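CRISPR-associated endoribonuclease Cse3 (Thermus thermophilus, PDB 2Y8Y) is an endoribonuclease that binds CRISPR RNA transcripts, processes them into crRNA for antiviral defence and stays bound to the product. Local coordinates at residues Trp129-Phe139 against Thr195-Gly203. Residues are numbered along the deposited sequence; the frame is centred on the assembly and turned at random.
With nucleotides of chain B.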
loop_
_atom_site.group_PDB
_atom_site.type_symbol
_atom_site.label_atom_id
_atom_site.label_comp_id
_atom_site.label_asym_id
_atom_site.label_seq_id
_atom_site.Cartn_x
_atom_site.Cartn_y
_atom_site.Cartn_z
ATOM N N TRP A 129 1.738 2.214 16.357
ATOM C CA TRP A 129 1.177 2.999 15.275
ATOM C C TRP A 129 0.256 2.116 14.428
ATOM O O TRP A 129 -0.887 2.488 14.138
ATOM C CB TRP A 129 2.303 3.586 14.420
ATOM C CG TRP A 129 1.840 4.384 13.215
ATOM C CD1 TRP A 129 1.549 5.715 13.199
ATOM C CD2 TRP A 129 1.645 3.917 11.874
ATOM N NE1 TRP A 129 1.183 6.110 11.937
ATOM C CE2 TRP A 129 1.239 5.022 11.098
ATOM C CE3 TRP A 129 1.762 2.663 11.251
ATOM C CZ2 TRP A 129 0.946 4.926 9.736
ATOM C CZ3 TRP A 129 1.478 2.567 9.880
ATOM C CH2 TRP A 129 1.073 3.694 9.145
ATOM N N LEU A 130 0.740 0.945 14.026
ATOM C CA LEU A 130 -0.080 0.041 13.217
ATOM C C LEU A 130 -1.373 -0.289 13.960
ATOM O O LEU A 130 -2.452 -0.262 13.371
ATOM C CB LEU A 130 0.682 -1.245 12.918
ATOM C CG LEU A 130 -0.127 -2.286 12.146
ATOM C CD1 LEU A 130 -0.409 -1.830 10.707
ATOM C CD2 LEU A 130 0.667 -3.555 12.171
ATOM N N GLU A 131 -1.269 -0.602 15.250
ATOM C CA GLU A 131 -2.465 -0.954 16.017
ATOM C C GLU A 131 -3.469 0.186 16.020
ATOM O O GLU A 131 -4.681 -0.033 15.849
ATOM C CB GLU A 131 -2.105 -1.347 17.449
ATOM C CG GLU A 131 -1.380 -2.671 17.527
ATOM C CD GLU A 131 -0.769 -2.936 18.890
ATOM O OE1 GLU A 131 -0.548 -1.967 19.646
ATOM O OE2 GLU A 131 -0.485 -4.118 19.186
ATOM N N ARG A 132 -2.988 1.403 16.237
ATOM C CA ARG A 132 -3.869 2.562 16.268
ATOM C C ARG A 132 -4.508 2.817 14.897
ATOM O O ARG A 132 -5.703 3.088 14.810
ATOM C CB ARG A 132 -3.099 3.808 16.735
ATOM C CG ARG A 132 -3.969 5.033 16.908
ATOM C CD ARG A 132 -3.171 6.267 17.333
ATOM N NE ARG A 132 -2.168 6.655 16.342
ATOM C CZ ARG A 132 -2.447 7.232 15.177
ATOM N NH1 ARG A 132 -3.702 7.501 14.838
ATOM N NH2 ARG A 132 -1.468 7.547 14.344
ATOM N N ARG A 133 -3.710 2.751 13.837
ATOM C CA ARG A 133 -4.243 2.965 12.496
ATOM C C ARG A 133 -5.309 1.933 12.170
ATOM O O ARG A 133 -6.360 2.270 11.602
ATOM C CB ARG A 133 -3.149 2.886 11.418
ATOM C CG ARG A 133 -2.068 3.987 11.460
ATOM C CD ARG A 133 -2.623 5.401 11.376
ATOM N NE ARG A 133 -3.397 5.668 10.165
ATOM C CZ ARG A 133 -3.160 6.694 9.340
ATOM N NH1 ARG A 133 -2.144 7.518 9.560
ATOM N NH2 ARG A 133 -3.918 6.867 8.274
ATOM N N LEU A 134 -5.045 0.675 12.496
ATOM C CA LEU A 134 -6.013 -0.378 12.163
ATOM C C LEU A 134 -7.289 -0.145 12.957
ATOM O O LEU A 134 -8.391 -0.219 12.422
ATOM C CB LEU A 134 -5.430 -1.767 12.461
ATOM C CG LEU A 134 -4.354 -2.221 11.475
ATOM C CD1 LEU A 134 -3.803 -3.571 11.892
ATOM C CD2 LEU A 134 -4.901 -2.277 10.055
ATOM N N GLU A 135 -7.151 0.157 14.242
ATOM C CA GLU A 135 -8.325 0.315 15.084
ATOM C C GLU A 135 -9.166 1.512 14.642
ATOM O O GLU A 135 -10.396 1.412 14.524
ATOM C CB GLU A 135 -7.913 0.408 16.556
ATOM C CG GLU A 135 -7.433 -0.918 17.086
ATOM C CD GLU A 135 -6.579 -0.783 18.326
ATOM O OE1 GLU A 135 -6.457 0.350 18.845
ATOM O OE2 GLU A 135 -6.027 -1.811 18.775
ATOM N N GLU A 136 -8.525 2.646 14.368
ATOM C CA GLU A 136 -9.311 3.797 13.941
ATOM C C GLU A 136 -9.922 3.540 12.566
ATOM O O GLU A 136 -10.941 4.147 12.211
ATOM C CB GLU A 136 -8.474 5.079 13.937
ATOM C CG GLU A 136 -7.390 5.125 12.907
ATOM C CD GLU A 136 -6.613 6.433 12.944
ATOM O OE1 GLU A 136 -6.841 7.241 13.876
ATOM O OE2 GLU A 136 -5.789 6.648 12.028
ATOM N N GLY A 137 -9.327 2.609 11.823
ATOM C CA GLY A 137 -9.796 2.244 10.499
ATOM C C GLY A 137 -10.749 1.066 10.406
ATOM O O GLY A 137 -11.011 0.600 9.298
ATOM N N GLY A 138 -11.257 0.576 11.535
ATOM C CA GLY A 138 -12.288 -0.457 11.500
ATOM C C GLY A 138 -11.798 -1.892 11.573
ATOM O O GLY A 138 -12.583 -2.817 11.381
ATOM N N PHE A 139 -10.511 -2.076 11.844
ATOM C CA PHE A 139 -9.915 -3.395 12.024
ATOM C C PHE A 139 -9.343 -3.512 13.438
ATOM O O PHE A 139 -9.368 -2.553 14.210
ATOM C CB PHE A 139 -8.752 -3.575 11.042
ATOM C CG PHE A 139 -9.147 -3.645 9.570
ATOM C CD1 PHE A 139 -9.705 -4.800 9.047
ATOM C CD2 PHE A 139 -8.871 -2.587 8.710
ATOM C CE1 PHE A 139 -10.015 -4.889 7.701
ATOM C CE2 PHE A 139 -9.173 -2.679 7.357
ATOM C CZ PHE A 139 -9.739 -3.833 6.863
ATOM N N THR A 195 -10.934 2.072 4.749
ATOM C CA THR A 195 -9.500 1.953 4.991
ATOM C C THR A 195 -8.787 1.232 3.839
ATOM O O THR A 195 -7.726 1.682 3.384
ATOM C CB THR A 195 -9.244 1.233 6.321
ATOM O OG1 THR A 195 -9.812 2.013 7.375
ATOM C CG2 THR A 195 -7.751 1.031 6.575
ATOM N N LEU A 196 -9.351 0.126 3.357
ATOM C CA LEU A 196 -8.736 -0.570 2.222
ATOM C C LEU A 196 -8.667 0.318 0.987
ATOM O O LEU A 196 -7.693 0.295 0.254
ATOM C CB LEU A 196 -9.490 -1.858 1.885
ATOM C CG LEU A 196 -9.524 -2.963 2.929
ATOM C CD1 LEU A 196 -10.304 -4.133 2.364
ATOM C CD2 LEU A 196 -8.110 -3.431 3.272
ATOM N N ARG A 197 -9.725 1.084 0.737
ATOM C CA ARG A 197 -9.766 1.944 -0.441
ATOM C C ARG A 197 -8.829 3.153 -0.331
ATOM O O ARG A 197 -8.377 3.676 -1.338
ATOM C CB ARG A 197 -11.202 2.422 -0.699
ATOM C CG ARG A 197 -12.159 1.277 -1.026
ATOM C CD ARG A 197 -13.623 1.739 -1.090
ATOM N NE ARG A 197 -13.832 2.736 -2.134
ATOM C CZ ARG A 197 -14.014 2.459 -3.424
ATOM N NH1 ARG A 197 -14.019 1.200 -3.854
ATOM N NH2 ARG A 197 -14.181 3.451 -4.277
ATOM N N ARG A 198 -8.590 3.632 0.887
ATOM C CA ARG A 198 -7.781 4.831 1.091
ATOM C C ARG A 198 -6.311 4.514 1.227
ATOM O O ARG A 198 -5.464 5.306 0.816
ATOM C CB ARG A 198 -8.231 5.559 2.360
ATOM C CG ARG A 198 -7.282 6.692 2.823
ATOM C CD ARG A 198 -7.107 7.811 1.770
ATOM N NE ARG A 198 -8.396 8.420 1.447
ATOM C CZ ARG A 198 -8.666 9.047 0.307
ATOM N NH1 ARG A 198 -7.737 9.165 -0.633
ATOM N NH2 ARG A 198 -9.874 9.552 0.101
ATOM N N GLY A 199 -5.999 3.358 1.795
ATOM C CA GLY A 199 -4.625 3.082 2.178
ATOM C C GLY A 199 -4.347 3.601 3.576
ATOM O O GLY A 199 -5.176 4.293 4.177
ATOM N N VAL A 200 -3.175 3.254 4.089
ATOM C CA VAL A 200 -2.814 3.534 5.483
ATOM C C VAL A 200 -1.462 4.243 5.617
ATOM O O VAL A 200 -0.397 3.640 5.425
ATOM C CB VAL A 200 -2.779 2.235 6.302
ATOM C CG1 VAL A 200 -2.452 2.538 7.761
ATOM C CG2 VAL A 200 -4.122 1.517 6.203
ATOM N N GLY A 201 -1.511 5.520 5.984
ATOM C CA GLY A 201 -0.300 6.265 6.310
ATOM C C GLY A 201 0.319 6.993 5.127
ATOM O O GLY A 201 -0.143 6.873 3.989
ATOM N N PRO A 202 1.383 7.757 5.380
ATOM C CA PRO A 202 2.019 8.575 4.352
ATOM C C PRO A 202 2.815 7.757 3.335
ATOM O O PRO A 202 2.996 6.548 3.495
ATOM C CB PRO A 202 2.920 9.533 5.152
ATOM C CG PRO A 202 3.050 8.945 6.515
ATOM C CD PRO A 202 1.994 7.903 6.714
ATOM N N GLY A 203 3.272 8.426 2.282
ATOM C CA GLY A 203 4.055 7.765 1.249
ATOM C C GLY A 203 3.249 7.015 0.204
ATOM O O GLY A 203 3.795 6.149 -0.481
ATOM P P G B 14 -3.609 9.914 12.153
ATOM O OP1 G B 14 -3.859 8.461 12.212
ATOM O OP2 G B 14 -2.208 10.388 12.046
ATOM O "O5'" G B 14 -4.470 10.583 11.008
ATOM C "C5'" G B 14 -5.866 10.339 10.927
ATOM C "C4'" G B 14 -6.529 11.266 9.950
ATOM O "O4'" G B 14 -6.391 12.646 10.387
ATOM C "C3'" G B 14 -5.946 11.290 8.558
ATOM O "O3'" G B 14 -6.309 10.164 7.790
ATOM C "C2'" G B 14 -6.494 12.600 8.024
ATOM O "O2'" G B 14 -7.884 12.486 7.738
ATOM C "C1'" G B 14 -6.315 13.490 9.256
ATOM N N9 G B 14 -4.991 14.127 9.235
ATOM C C8 G B 14 -3.834 13.755 9.888
ATOM N N7 G B 14 -2.825 14.515 9.560
ATOM C C5 G B 14 -3.333 15.400 8.615
ATOM C C6 G B 14 -2.705 16.447 7.889
ATOM O O6 G B 14 -1.526 16.817 7.933
ATOM N N1 G B 14 -3.594 17.081 7.027
ATOM C C2 G B 14 -4.928 16.751 6.884
ATOM N N2 G B 14 -5.636 17.478 6.009
ATOM N N3 G B 14 -5.526 15.783 7.562
ATOM C C4 G B 14 -4.670 15.156 8.397
ATOM P P G B 15 -5.315 9.601 6.663
ATOM O OP1 G B 15 -5.949 8.374 6.116
ATOM O OP2 G B 15 -3.959 9.493 7.249
ATOM O "O5'" G B 15 -5.312 10.748 5.566
ATOM C "C5'" G B 15 -6.464 10.999 4.786
ATOM C "C4'" G B 15 -6.280 12.200 3.901
ATOM O "O4'" G B 15 -5.945 13.373 4.693
ATOM C "C3'" G B 15 -5.145 12.139 2.907
ATOM O "O3'" G B 15 -5.396 11.273 1.820
ATOM C "C2'" G B 15 -5.032 13.602 2.517
ATOM O "O2'" G B 15 -6.142 13.993 1.726
ATOM C "C1'" G B 15 -5.169 14.258 3.895
ATOM N N9 G B 15 -3.844 14.425 4.514
ATOM C C8 G B 15 -3.221 13.669 5.477
ATOM N N7 G B 15 -1.999 14.075 5.714
ATOM C C5 G B 15 -1.806 15.127 4.837
ATOM C C6 G B 15 -0.677 15.956 4.629
ATOM O O6 G B 15 0.408 15.920 5.201
ATOM N N1 G B 15 -0.907 16.905 3.631
ATOM C C2 G B 15 -2.072 17.028 2.917
ATOM N N2 G B 15 -2.102 18.004 1.991
ATOM N N3 G B 15 -3.135 16.273 3.107
ATOM C C4 G B 15 -2.924 15.343 4.075
ATOM P P G B 16 -4.176 10.627 0.991
ATOM O OP1 G B 16 -4.781 9.663 0.043
ATOM O OP2 G B 16 -3.161 10.138 1.969
ATOM O "O5'" G B 16 -3.573 11.867 0.209
ATOM C "C5'" G B 16 -4.317 12.530 -0.797
ATOM C "C4'" G B 16 -3.546 13.694 -1.368
ATOM O "O4'" G B 16 -3.198 14.628 -0.315
ATOM C "C3'" G B 16 -2.206 13.368 -2.009
ATOM O "O3'" G B 16 -2.338 12.820 -3.304
ATOM C "C2'" G B 16 -1.516 14.723 -1.989
ATOM O "O2'" G B 16 -2.050 15.571 -2.995
ATOM C "C1'" G B 16 -1.959 15.250 -0.629
ATOM N N9 G B 16 -0.976 14.912 0.414
ATOM C C8 G B 16 -1.036 13.913 1.359
ATOM N N7 G B 16 0.035 13.888 2.109
ATOM C C5 G B 16 0.844 14.908 1.618
ATOM C C6 G B 16 2.125 15.349 2.036
ATOM O O6 G B 16 2.837 14.918 2.957
ATOM N N1 G B 16 2.575 16.413 1.268
ATOM C C2 G B 16 1.876 16.991 0.236
ATOM N N2 G B 16 2.477 18.019 -0.392
ATOM N N3 G B 16 0.679 16.584 -0.165
ATOM C C4 G B 16 0.227 15.550 0.571
#
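Trp-129, Arg-133 and Phe-139 pack against Val-200, Gly-201, Thr-195 and Leu-196 in a buried contact of the C-terminal half of helix 123-136 and its exit with the last turn of helix 189-198 and the glycine-rich loop after it. That loop, a hallmark of Cas6-type (RAMP) proteins, here lies beside the RNA phosphates. Val-200 is the apolar centre: its CG1 lies 3.7 Å from Arg-133 CB and also touches Trp-129. CG of Arg-133 sits over the middle of one indole face, while Gly-201 CA meets the ring edge at CZ2. Bends at chi2 and chi3 (-57° and -59°) curl the Arg-133 chain so that its guanidinium has OP1 of G14 of chain B over one face and Gly-201 N over the opposite face, both toward the rim. From there NH2 donates to OP2 of G15 of chain B, and Arg-132 NH1 bonds OP1 of G14 of chain B, nearly straight (164°). Arg-198 NH1 adds a weak bond to OP1 of G16 of chain B, so three consecutive phosphates each meet an arginine. Thr-195 OG1 lies 2.7 Å from Gly-137 O, though its one proton can also go to Arg-191 O. A Schellman motif at Gly-138 ends the first helix and brings in Phe-139, whose CZ lies 4.0 Å from Leu-196 CD2. Underneath, strands 173-186 and 211-214 line Phe-139, while Trp-129 rests on strand 98-110.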